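PDB 3RYS: adenosine deaminase 1 from Arthrobacter aurescens, which probably catalyses the zinc-dependent hydrolytic deamination of adenine to hypoxanthine and ammonia, a step of purine salvage. Local coordinates for residues L237-P248 and M268-N278; V304-I315 and L328-S339. One frame throughout, in Å; residues are numbered along the deposited sequence.

Contact 1 of 2, residues L237-P248 and M268-N278; sequences LVAEQVPLTVCP and MLAIGLNVCVN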
loop_
_atom_site.group_PDB
_atom_site.type_symbol
_atom_site.label_atom_id
_atom_site.label_comp_id
_atom_site.label_asym_id
_atom_site.label_seq_id
_atom_site.Cartn_x
_atom_site.Cartn_y
_atom_site.Cartn_z
ATOM N N LEU A 237 -10.863 10.390 -14.413
ATOM C CA LEU A 237 -10.897 9.422 -13.325
ATOM C C LEU A 237 -12.324 8.937 -13.098
ATOM O O LEU A 237 -12.607 7.739 -13.154
ATOM C CB LEU A 237 -10.340 10.045 -12.046
ATOM C CG LEU A 237 -8.837 9.904 -11.778
ATOM C CD1 LEU A 237 -8.044 9.611 -13.043
ATOM C CD2 LEU A 237 -8.302 11.139 -11.075
ATOM N N VAL A 238 -13.222 9.884 -12.853
ATOM C CA VAL A 238 -14.634 9.584 -12.673
ATOM C C VAL A 238 -15.219 8.825 -13.869
ATOM O O VAL A 238 -15.944 7.843 -13.702
ATOM C CB VAL A 238 -15.443 10.874 -12.459
ATOM C CG1 VAL A 238 -16.932 10.589 -12.567
ATOM C CG2 VAL A 238 -15.106 11.495 -11.118
ATOM N N ALA A 239 -14.900 9.290 -15.074
ATOM C CA ALA A 239 -15.424 8.700 -16.302
ATOM C C ALA A 239 -14.959 7.258 -16.516
ATOM O O ALA A 239 -15.693 6.429 -17.060
ATOM C CB ALA A 239 -15.037 9.558 -17.496
ATOM N N GLU A 240 -13.734 6.963 -16.099
ATOM C CA GLU A 240 -13.150 5.656 -16.368
ATOM C C GLU A 240 -13.190 4.753 -15.144
ATOM O O GLU A 240 -12.925 3.555 -15.236
ATOM C CB GLU A 240 -11.712 5.806 -16.870
ATOM C CG GLU A 240 -11.570 6.709 -18.081
ATOM C CD GLU A 240 -10.162 6.704 -18.651
ATOM O OE1 GLU A 240 -9.307 5.950 -18.130
ATOM O OE2 GLU A 240 -9.918 7.453 -19.623
ATOM N N GLN A 241 -13.531 5.329 -13.997
ATOM C CA GLN A 241 -13.616 4.551 -12.770
ATOM C C GLN A 241 -12.257 3.970 -12.399
ATOM O O GLN A 241 -12.165 2.840 -11.905
ATOM C CB GLN A 241 -14.643 3.423 -12.919
ATOM C CG GLN A 241 -16.056 3.823 -12.562
ATOM C CD GLN A 241 -16.127 4.548 -11.229
ATOM O OE1 GLN A 241 -15.950 5.766 -11.164
ATOM N NE2 GLN A 241 -16.396 3.801 -10.157
ATOM N N VAL A 242 -11.203 4.738 -12.661
ATOM C CA VAL A 242 -9.858 4.358 -12.256
ATOM C C VAL A 242 -9.810 4.252 -10.737
ATOM O O VAL A 242 -10.091 5.221 -10.038
ATOM C CB VAL A 242 -8.816 5.399 -12.719
ATOM C CG1 VAL A 242 -7.409 4.930 -12.395
ATOM C CG2 VAL A 242 -8.960 5.678 -14.211
ATOM N N PRO A 243 -9.474 3.065 -10.218
ATOM C CA PRO A 243 -9.365 2.908 -8.764
ATOM C C PRO A 243 -8.305 3.837 -8.193
ATOM O O PRO A 243 -7.202 3.910 -8.740
ATOM C CB PRO A 243 -8.926 1.449 -8.597
ATOM C CG PRO A 243 -9.344 0.769 -9.861
ATOM C CD PRO A 243 -9.212 1.808 -10.937
ATOM N N LEU A 244 -8.654 4.546 -7.120
ATOM C CA LEU A 244 -7.714 5.399 -6.399
ATOM C C LEU A 244 -7.489 4.868 -4.980
ATOM O O LEU A 244 -8.404 4.870 -4.150
ATOM C CB LEU A 244 -8.213 6.849 -6.354
ATOM C CG LEU A 244 -7.592 7.841 -7.348
ATOM C CD1 LEU A 244 -7.668 7.337 -8.784
ATOM C CD2 LEU A 244 -8.233 9.216 -7.228
ATOM N N THR A 245 -6.275 4.410 -4.700
ATOM C CA THR A 245 -5.986 3.850 -3.388
ATOM C C THR A 245 -5.581 4.928 -2.368
ATOM O O THR A 245 -4.396 5.149 -2.100
ATOM C CB THR A 245 -4.958 2.697 -3.472
ATOM O OG1 THR A 245 -3.699 3.187 -3.948
ATOM C CG2 THR A 245 -5.458 1.618 -4.425
ATOM N N VAL A 246 -6.587 5.592 -1.802
ATOM C CA VAL A 246 -6.364 6.658 -0.828
ATOM C C VAL A 246 -5.862 6.138 0.518
ATOM O O VAL A 246 -6.292 5.089 0.994
ATOM C CB VAL A 246 -7.645 7.480 -0.589
ATOM C CG1 VAL A 246 -7.351 8.663 0.333
ATOM C CG2 VAL A 246 -8.231 7.954 -1.915
ATOM N N CYS A 247 -4.951 6.890 1.129
ATOM C CA CYS A 247 -4.397 6.536 2.434
ATOM C C CYS A 247 -4.496 7.732 3.374
ATOM O O CYS A 247 -3.572 8.542 3.454
ATOM C CB CYS A 247 -2.939 6.091 2.296
ATOM S SG CYS A 247 -2.646 4.904 0.958
ATOM N N PRO A 248 -5.628 7.842 4.090
ATOM C CA PRO A 248 -5.973 9.006 4.922
ATOM C C PRO A 248 -4.913 9.382 5.960
ATOM O O PRO A 248 -4.410 10.505 5.931
ATOM C CB PRO A 248 -7.270 8.571 5.607
ATOM C CG PRO A 248 -7.870 7.566 4.648
ATOM C CD PRO A 248 -6.700 6.830 4.081
ATOM N N MET A 268 -14.179 13.309 -2.688
ATOM C CA MET A 268 -13.776 12.406 -3.766
ATOM C C MET A 268 -14.820 11.314 -3.964
ATOM O O MET A 268 -15.160 10.949 -5.095
ATOM C CB MET A 268 -12.414 11.769 -3.464
ATOM C CG MET A 268 -11.251 12.752 -3.421
ATOM S SD MET A 268 -9.713 12.006 -2.838
ATOM C CE MET A 268 -9.095 11.230 -4.336
ATOM N N LEU A 269 -15.317 10.791 -2.848
ATOM C CA LEU A 269 -16.364 9.784 -2.877
ATOM C C LEU A 269 -17.645 10.391 -3.438
ATOM O O LEU A 269 -18.259 9.835 -4.348
ATOM C CB LEU A 269 -16.600 9.229 -1.476
ATOM C CG LEU A 269 -17.520 8.018 -1.353
ATOM C CD1 LEU A 269 -16.961 6.831 -2.125
ATOM C CD2 LEU A 269 -17.723 7.661 0.112
ATOM N N ALA A 270 -18.038 11.541 -2.902
ATOM C CA ALA A 270 -19.252 12.212 -3.352
ATOM C C ALA A 270 -19.268 12.481 -4.857
ATOM O O ALA A 270 -20.317 12.373 -5.492
ATOM C CB ALA A 270 -19.475 13.501 -2.577
ATOM N N ILE A 271 -18.119 12.832 -5.430
ATOM C CA ILE A 271 -18.070 13.141 -6.859
ATOM C C ILE A 271 -17.846 11.919 -7.748
ATOM O O ILE A 271 -17.685 12.054 -8.961
ATOM C CB ILE A 271 -17.016 14.207 -7.199
ATOM C CG1 ILE A 271 -15.617 13.699 -6.852
ATOM C CG2 ILE A 271 -17.338 15.524 -6.497
ATOM C CD1 ILE A 271 -14.518 14.714 -7.115
ATOM N N GLY A 272 -17.831 10.732 -7.147
ATOM C CA GLY A 272 -17.822 9.499 -7.912
ATOM C C GLY A 272 -16.467 8.895 -8.227
ATOM O O GLY A 272 -16.390 7.899 -8.948
ATOM N N LEU A 273 -15.394 9.486 -7.707
ATOM C CA LEU A 273 -14.075 8.883 -7.856
ATOM C C LEU A 273 -14.094 7.501 -7.214
ATOM O O LEU A 273 -14.601 7.336 -6.104
ATOM C CB LEU A 273 -12.994 9.749 -7.207
ATOM C CG LEU A 273 -12.670 11.084 -7.877
ATOM C CD1 LEU A 273 -11.655 11.853 -7.053
ATOM C CD2 LEU A 273 -12.154 10.854 -9.285
ATOM N N ASN A 274 -13.552 6.513 -7.916
ATOM C CA ASN A 274 -13.541 5.138 -7.425
ATOM C C ASN A 274 -12.485 4.912 -6.340
ATOM O O ASN A 274 -11.508 4.189 -6.547
ATOM C CB ASN A 274 -13.318 4.178 -8.588
ATOM C CG ASN A 274 -13.365 2.732 -8.162
ATOM O OD1 ASN A 274 -14.001 2.389 -7.165
ATOM N ND2 ASN A 274 -12.687 1.871 -8.914
ATOM N N VAL A 275 -12.688 5.534 -5.183
ATOM C CA VAL A 275 -11.684 5.528 -4.125
ATOM C C VAL A 275 -11.891 4.421 -3.100
ATOM O O VAL A 275 -13.010 3.945 -2.890
ATOM C CB VAL A 275 -11.661 6.870 -3.373
ATOM C CG1 VAL A 275 -11.033 7.962 -4.235
ATOM C CG2 VAL A 275 -13.068 7.251 -2.933
ATOM N N CYS A 276 -10.796 4.020 -2.463
ATOM C CA CYS A 276 -10.851 3.086 -1.349
ATOM C C CYS A 276 -9.848 3.492 -0.272
ATOM O O CYS A 276 -8.966 4.317 -0.514
ATOM C CB CYS A 276 -10.598 1.651 -1.818
ATOM S SG CYS A 276 -8.951 1.343 -2.502
ATOM N N VAL A 277 -9.996 2.906 0.911
ATOM C CA VAL A 277 -9.209 3.279 2.082
ATOM C C VAL A 277 -8.091 2.274 2.348
ATOM O O VAL A 277 -8.323 1.065 2.369
ATOM C CB VAL A 277 -10.112 3.385 3.328
ATOM C CG1 VAL A 277 -9.297 3.709 4.563
ATOM C CG2 VAL A 277 -11.187 4.438 3.104
ATOM N N ASN A 278 -6.880 2.786 2.553
ATOM C CA ASN A 278 -5.700 1.954 2.764
ATOM C C ASN A 278 -4.810 2.527 3.867
ATOM O O ASN A 278 -4.851 3.728 4.142
ATOM C CB ASN A 278 -4.901 1.828 1.465
ATOM C CG ASN A 278 -5.751 1.346 0.299
ATOM O OD1 ASN A 278 -6.506 2.115 -0.302
ATOM N ND2 ASN A 278 -5.620 0.068 -0.032
HETATM O O HOH W 1 -12.165 7.074 -10.531
#

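Contact 2 of 2, residues V304-I315 and L328-S339; sequences VPEQATLAANSI and LLDEVTEWVKAS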
loop_
_atom_site.group_PDB
_atom_site.type_symbol
_atom_site.label_atom_id
_atom_site.label_comp_id
_atom_site.label_asym_id
_atom_site.label_seq_id
_atom_site.Cartn_x
_atom_site.Cartn_y
_atom_site.Cartn_z
ATOM N N VAL A 304 -22.279 4.185 7.892
ATOM C CA VAL A 304 -22.131 2.769 7.582
ATOM C C VAL A 304 -22.223 2.505 6.073
ATOM O O VAL A 304 -21.354 1.841 5.503
ATOM C CB VAL A 304 -23.166 1.900 8.346
ATOM C CG1 VAL A 304 -23.248 0.508 7.741
ATOM C CG2 VAL A 304 -22.818 1.828 9.823
ATOM N N PRO A 305 -23.280 3.022 5.422
ATOM C CA PRO A 305 -23.417 2.859 3.970
ATOM C C PRO A 305 -22.242 3.477 3.216
ATOM O O PRO A 305 -21.834 2.960 2.176
ATOM C CB PRO A 305 -24.701 3.627 3.650
ATOM C CG PRO A 305 -25.472 3.626 4.924
ATOM C CD PRO A 305 -24.450 3.696 6.014
ATOM N N GLU A 306 -21.704 4.578 3.727
ATOM C CA GLU A 306 -20.551 5.197 3.085
ATOM C C GLU A 306 -19.322 4.297 3.226
ATOM O O GLU A 306 -18.650 3.995 2.234
ATOM C CB GLU A 306 -20.304 6.601 3.648
ATOM C CG GLU A 306 -21.359 7.624 3.209
ATOM C CD GLU A 306 -21.265 8.952 3.955
ATOM O OE1 GLU A 306 -20.647 8.990 5.041
ATOM O OE2 GLU A 306 -21.814 9.960 3.459
ATOM N N GLN A 307 -19.046 3.862 4.458
ATOM C CA GLN A 307 -17.984 2.896 4.735
ATOM C C GLN A 307 -18.102 1.657 3.852
ATOM O O GLN A 307 -17.108 1.160 3.316
ATOM C CB GLN A 307 -18.022 2.466 6.201
ATOM C CG GLN A 307 -17.129 3.260 7.137
ATOM C CD GLN A 307 -17.292 2.827 8.589
ATOM O OE1 GLN A 307 -18.352 3.019 9.188
ATOM N NE2 GLN A 307 -16.241 2.241 9.161
ATOM N N ALA A 308 -19.323 1.153 3.710
ATOM C CA ALA A 308 -19.564 -0.023 2.883
ATOM C C ALA A 308 -19.181 0.234 1.429
ATOM O O ALA A 308 -18.567 -0.609 0.780
ATOM C CB ALA A 308 -21.015 -0.445 2.978
ATOM N N THR A 309 -19.557 1.402 0.922
ATOM C CA THR A 309 -19.214 1.776 -0.439
ATOM C C THR A 309 -17.699 1.719 -0.630
ATOM O O THR A 309 -17.212 1.157 -1.616
ATOM C CB THR A 309 -19.754 3.179 -0.795
ATOM O OG1 THR A 309 -21.186 3.168 -0.737
ATOM C CG2 THR A 309 -19.315 3.586 -2.196
ATOM N N LEU A 310 -16.962 2.289 0.322
ATOM C CA LEU A 310 -15.500 2.270 0.297
ATOM C C LEU A 310 -14.964 0.842 0.278
ATOM O O LEU A 310 -14.045 0.520 -0.479
ATOM C CB LEU A 310 -14.939 3.012 1.511
ATOM C CG LEU A 310 -15.193 4.517 1.539
ATOM C CD1 LEU A 310 -14.739 5.113 2.859
ATOM C CD2 LEU A 310 -14.499 5.198 0.368
ATOM N N ALA A 311 -15.546 -0.003 1.124
ATOM C CA ALA A 311 -15.189 -1.413 1.197
ATOM C C ALA A 311 -15.393 -2.114 -0.143
ATOM O O ALA A 311 -14.495 -2.802 -0.637
ATOM C CB ALA A 311 -16.007 -2.106 2.279
ATOM N N ALA A 312 -16.577 -1.945 -0.725
ATOM C CA ALA A 312 -16.913 -2.625 -1.971
ATOM C C ALA A 312 -16.052 -2.130 -3.133
ATOM O O ALA A 312 -15.706 -2.901 -4.027
ATOM C CB ALA A 312 -18.399 -2.482 -2.287
ATOM N N ASN A 313 -15.710 -0.845 -3.119
ATOM C CA ASN A 313 -14.760 -0.319 -4.086
ATOM C C ASN A 313 -13.464 -1.118 -4.030
ATOM O O ASN A 313 -12.989 -1.626 -5.044
ATOM C CB ASN A 313 -14.461 1.156 -3.812
ATOM C CG ASN A 313 -15.580 2.075 -4.260
ATOM O OD1 ASN A 313 -15.514 3.290 -4.064
ATOM N ND2 ASN A 313 -16.613 1.502 -4.865
ATOM N N SER A 314 -12.900 -1.232 -2.832
ATOM C CA SER A 314 -11.629 -1.917 -2.650
ATOM C C SER A 314 -11.678 -3.347 -3.188
ATOM O O SER A 314 -10.662 -3.886 -3.637
ATOM C CB SER A 314 -11.231 -1.929 -1.176
ATOM O OG SER A 314 -11.822 -3.030 -0.507
ATOM N N ILE A 315 -12.857 -3.960 -3.142
ATOM C CA ILE A 315 -13.002 -5.325 -3.628
ATOM C C ILE A 315 -13.128 -5.345 -5.145
ATOM O O ILE A 315 -12.468 -6.139 -5.816
ATOM C CB ILE A 315 -14.203 -6.048 -2.985
ATOM C CG1 ILE A 315 -14.030 -6.108 -1.466
ATOM C CG2 ILE A 315 -14.346 -7.448 -3.558
ATOM C CD1 ILE A 315 -15.205 -6.703 -0.735
ATOM N N LEU A 328 -16.718 -11.871 -1.077
ATOM C CA LEU A 328 -16.326 -10.731 -0.252
ATOM C C LEU A 328 -17.346 -9.599 -0.369
ATOM O O LEU A 328 -17.702 -8.969 0.625
ATOM C CB LEU A 328 -14.929 -10.237 -0.633
ATOM C CG LEU A 328 -13.740 -10.859 0.104
ATOM C CD1 LEU A 328 -13.957 -12.336 0.392
ATOM C CD2 LEU A 328 -12.450 -10.639 -0.678
ATOM N N LEU A 329 -17.812 -9.344 -1.585
ATOM C CA LEU A 329 -18.873 -8.369 -1.800
ATOM C C LEU A 329 -20.116 -8.712 -0.983
ATOM O O LEU A 329 -20.752 -7.831 -0.405
ATOM C CB LEU A 329 -19.222 -8.270 -3.286
ATOM C CG LEU A 329 -18.765 -7.008 -4.028
ATOM C CD1 LEU A 329 -17.713 -6.233 -3.250
ATOM C CD2 LEU A 329 -18.275 -7.355 -5.429
ATOM N N ASP A 330 -20.457 -9.996 -0.932
ATOM C CA ASP A 330 -21.623 -10.438 -0.175
ATOM C C ASP A 330 -21.415 -10.232 1.320
ATOM O O ASP A 330 -22.373 -10.080 2.076
ATOM C CB ASP A 330 -21.945 -11.904 -0.474
ATOM C CG ASP A 330 -22.702 -12.079 -1.779
ATOM O OD1 ASP A 330 -23.298 -11.091 -2.261
ATOM O OD2 ASP A 330 -22.704 -13.207 -2.322
ATOM N N GLU A 331 -20.183 -10.272 1.716
ATOM C CA GLU A 331 -19.767 -10.033 3.035
ATOM C C GLU A 331 -19.950 -8.611 3.445
ATOM O O GLU A 331 -20.260 -8.384 4.556
ATOM C CB GLU A 331 -18.333 -10.457 3.162
ATOM C CG GLU A 331 -18.164 -11.695 3.907
ATOM C CD GLU A 331 -16.797 -12.254 3.846
ATOM O OE1 GLU A 331 -16.636 -13.381 3.428
ATOM O OE2 GLU A 331 -15.886 -11.597 4.259
ATOM N N VAL A 332 -19.765 -7.665 2.547
ATOM C CA VAL A 332 -19.955 -6.299 2.909
ATOM C C VAL A 332 -21.396 -5.928 2.991
ATOM O O VAL A 332 -21.769 -5.161 3.848
ATOM C CB VAL A 332 -19.074 -5.271 2.132
ATOM C CG1 VAL A 332 -18.370 -5.821 1.071
ATOM C CG2 VAL A 332 -19.802 -4.091 1.739
ATOM N N THR A 333 -22.191 -6.531 2.133
ATOM C CA THR A 333 -23.626 -6.557 2.262
ATOM C C THR A 333 -24.157 -7.097 3.578
ATOM O O THR A 333 -25.031 -6.536 4.125
ATOM C CB THR A 333 -24.304 -7.368 1.182
ATOM O OG1 THR A 333 -23.891 -6.934 -0.098
ATOM C CG2 THR A 333 -25.771 -7.182 1.282
ATOM N N GLU A 334 -23.630 -8.190 4.077
ATOM C CA GLU A 334 -24.002 -8.635 5.374
ATOM C C GLU A 334 -23.587 -7.673 6.433
ATOM O O GLU A 334 -24.330 -7.371 7.288
ATOM C CB GLU A 334 -23.432 -10.003 5.668
ATOM C CG GLU A 334 -24.188 -11.134 5.097
ATOM C CD GLU A 334 -25.678 -10.946 5.069
ATOM O OE1 GLU A 334 -26.312 -10.973 6.129
ATOM O OE2 GLU A 334 -26.226 -10.794 3.971
ATOM N N TRP A 335 -22.377 -7.197 6.386
ATOM C CA TRP A 335 -21.886 -6.284 7.413
ATOM C C TRP A 335 -22.792 -5.062 7.550
ATOM O O TRP A 335 -23.087 -4.620 8.657
ATOM C CB TRP A 335 -20.449 -5.850 7.118
ATOM C CG TRP A 335 -19.925 -4.838 8.090
ATOM C CD1 TRP A 335 -19.429 -5.081 9.335
ATOM C CD2 TRP A 335 -19.847 -3.419 7.894
ATOM N NE1 TRP A 335 -19.048 -3.901 9.931
ATOM C CE2 TRP A 335 -19.293 -2.867 9.069
ATOM C CE3 TRP A 335 -20.197 -2.563 6.845
ATOM C CZ2 TRP A 335 -19.076 -1.494 9.220
ATOM C CZ3 TRP A 335 -19.982 -1.202 6.996
ATOM C CH2 TRP A 335 -19.427 -0.681 8.176
ATOM N N VAL A 336 -23.235 -4.525 6.418
ATOM C CA VAL A 336 -24.122 -3.367 6.412
ATOM C C VAL A 336 -25.461 -3.666 7.076
ATOM O O VAL A 336 -25.939 -2.891 7.904
ATOM C CB VAL A 336 -24.388 -2.880 4.982
ATOM C CG1 VAL A 336 -25.421 -1.764 4.982
ATOM C CG2 VAL A 336 -23.099 -2.424 4.344
ATOM N N LYS A 337 -26.028 -4.806 6.767
ATOM C CA LYS A 337 -27.288 -5.187 7.308
ATOM C C LYS A 337 -27.238 -5.465 8.758
ATOM O O LYS A 337 -28.157 -5.203 9.461
ATOM C CB LYS A 337 -27.766 -6.423 6.620
ATOM C CG LYS A 337 -28.367 -6.191 5.343
ATOM C CD LYS A 337 -28.684 -7.458 4.767
ATOM C CE LYS A 337 -28.845 -7.335 3.319
ATOM N NZ LYS A 337 -29.829 -8.283 2.845
ATOM N N ALA A 338 -26.144 -6.018 9.194
ATOM C CA ALA A 338 -25.938 -6.266 10.585
ATOM C C ALA A 338 -25.560 -5.010 11.368
ATOM O O ALA A 338 -25.613 -4.981 12.553
ATOM C CB ALA A 338 -24.894 -7.276 10.731
ATOM N N SER A 339 -25.190 -3.967 10.670
ATOM C CA SER A 339 -24.520 -2.842 11.241
ATOM C C SER A 339 -25.314 -1.581 11.256
ATOM O O SER A 339 -24.833 -0.591 11.684
ATOM C CB SER A 339 -23.244 -2.567 10.457
ATOM O OG SER A 339 -22.182 -3.291 10.970
#

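Contact 1 of 2, residues L237-P248 and M268-N278
L244 meets V275 in parallel register, and the backbone stitches the two chains together around it. L244 N donates to N274 O at 2.9 Å, and C276 N returns the bond to L244 O at 3.0 Å. Further on, V246 N to C276 O and N278 N to V246 O are bent and weak. L244 and V246 share one face with V275: V275 CG1 lies 3.6 Å from V246 CG2 and also touches L244 CB. M268, its chain bent at the last torsion (chi3 82°), turns the methyl CE crosswise against L244 CD2, 3.6 Å away. The two strands are neighbours in the (β/α)8 barrel of the adenosine deaminase family, and strand 220-221 lies on the other side of 244-246. On the opposite face T245 CG2 approaches C276 SG, while T245 OG1 is hydrogen-bonded to D222 and to the zinc ligand H19, which suggests that it helps to position that imidazole. The side chain of N274 leaves with CG trans to the backbone N (chi1 -177°), which carries ND2 to Q241 O; the hydrogen bond it donates there, 3.2 Å long, comes from above the carbonyl plane, and S317 OG is a second, weak partner. A water bridges N274 N and V242 O, with a weaker bond to L237 O. Beyond it, L273 CD2 packs against L237 CB and V238 CG2, next in sequence to G272, where a Schellman motif ends helix 265-270.

Contact 2 of 2, residues V304-I315 and L328-S339
L328 opens the contact with its CB, which lies 3.5 Å from CD1 of I315, the two side chains meeting obliquely. L329 runs past I315 in the opposite direction, and its CD1 fits beside I315 CB at 3.5 Å while also touching A312 CB, so that a single methyl serves two residues one turn apart. One turn on, V332 faces the other helix with both branches: CG1 touches I315 CD1 at 3.7 Å, and CG2 comes up to A308 CB at 4.0 Å, close to the carbonyl oxygen of A308. The CB of W335 does not point at the partner helix, but with CG anti to the backbone N (chi1 176°) the indole reaches it. Its CZ3 comes within 3.8 Å of V304 CG1, and V304 O sits at the ring edge near the plane. The Q307 amide stands almost perpendicular to the indole, planes 84° apart, with OE1 in the ring plane 4.0 Å from CH2. The indole NE1 is hydrogen-bonded to T11, near the N-terminus. V336 adds CG1 against V304 CG1. Across from these residues A308 turns its CB toward the 328-339 helix. The axes of the two segments approach to 9.6 Å, and at 173° between their directions the pair forms an antiparallel helical hairpin at the C-terminal end of the deaminase fold.

How the contacts relate
Contact 1 comes first along the chain and contact 2 follows, their centres about 16 Å apart. Between them the chain passes through helix 289-300, which touches V277 of contact 1 and Q307 and L310 of contact 2. The two contacts meet directly: helix 304-317 lies against strand 275-277, with L310 CD1 3.6 Å from V277 CG2 and S314 CB 3.7 Å from C276 CB. Helix 322-339 packs beside 304-317. Contact 1 thus belongs to the barrel beside the zinc and adenine, whereas contact 2 lies away from the zinc and adenine site, in helices of which 304-317 packs on strand 275-277.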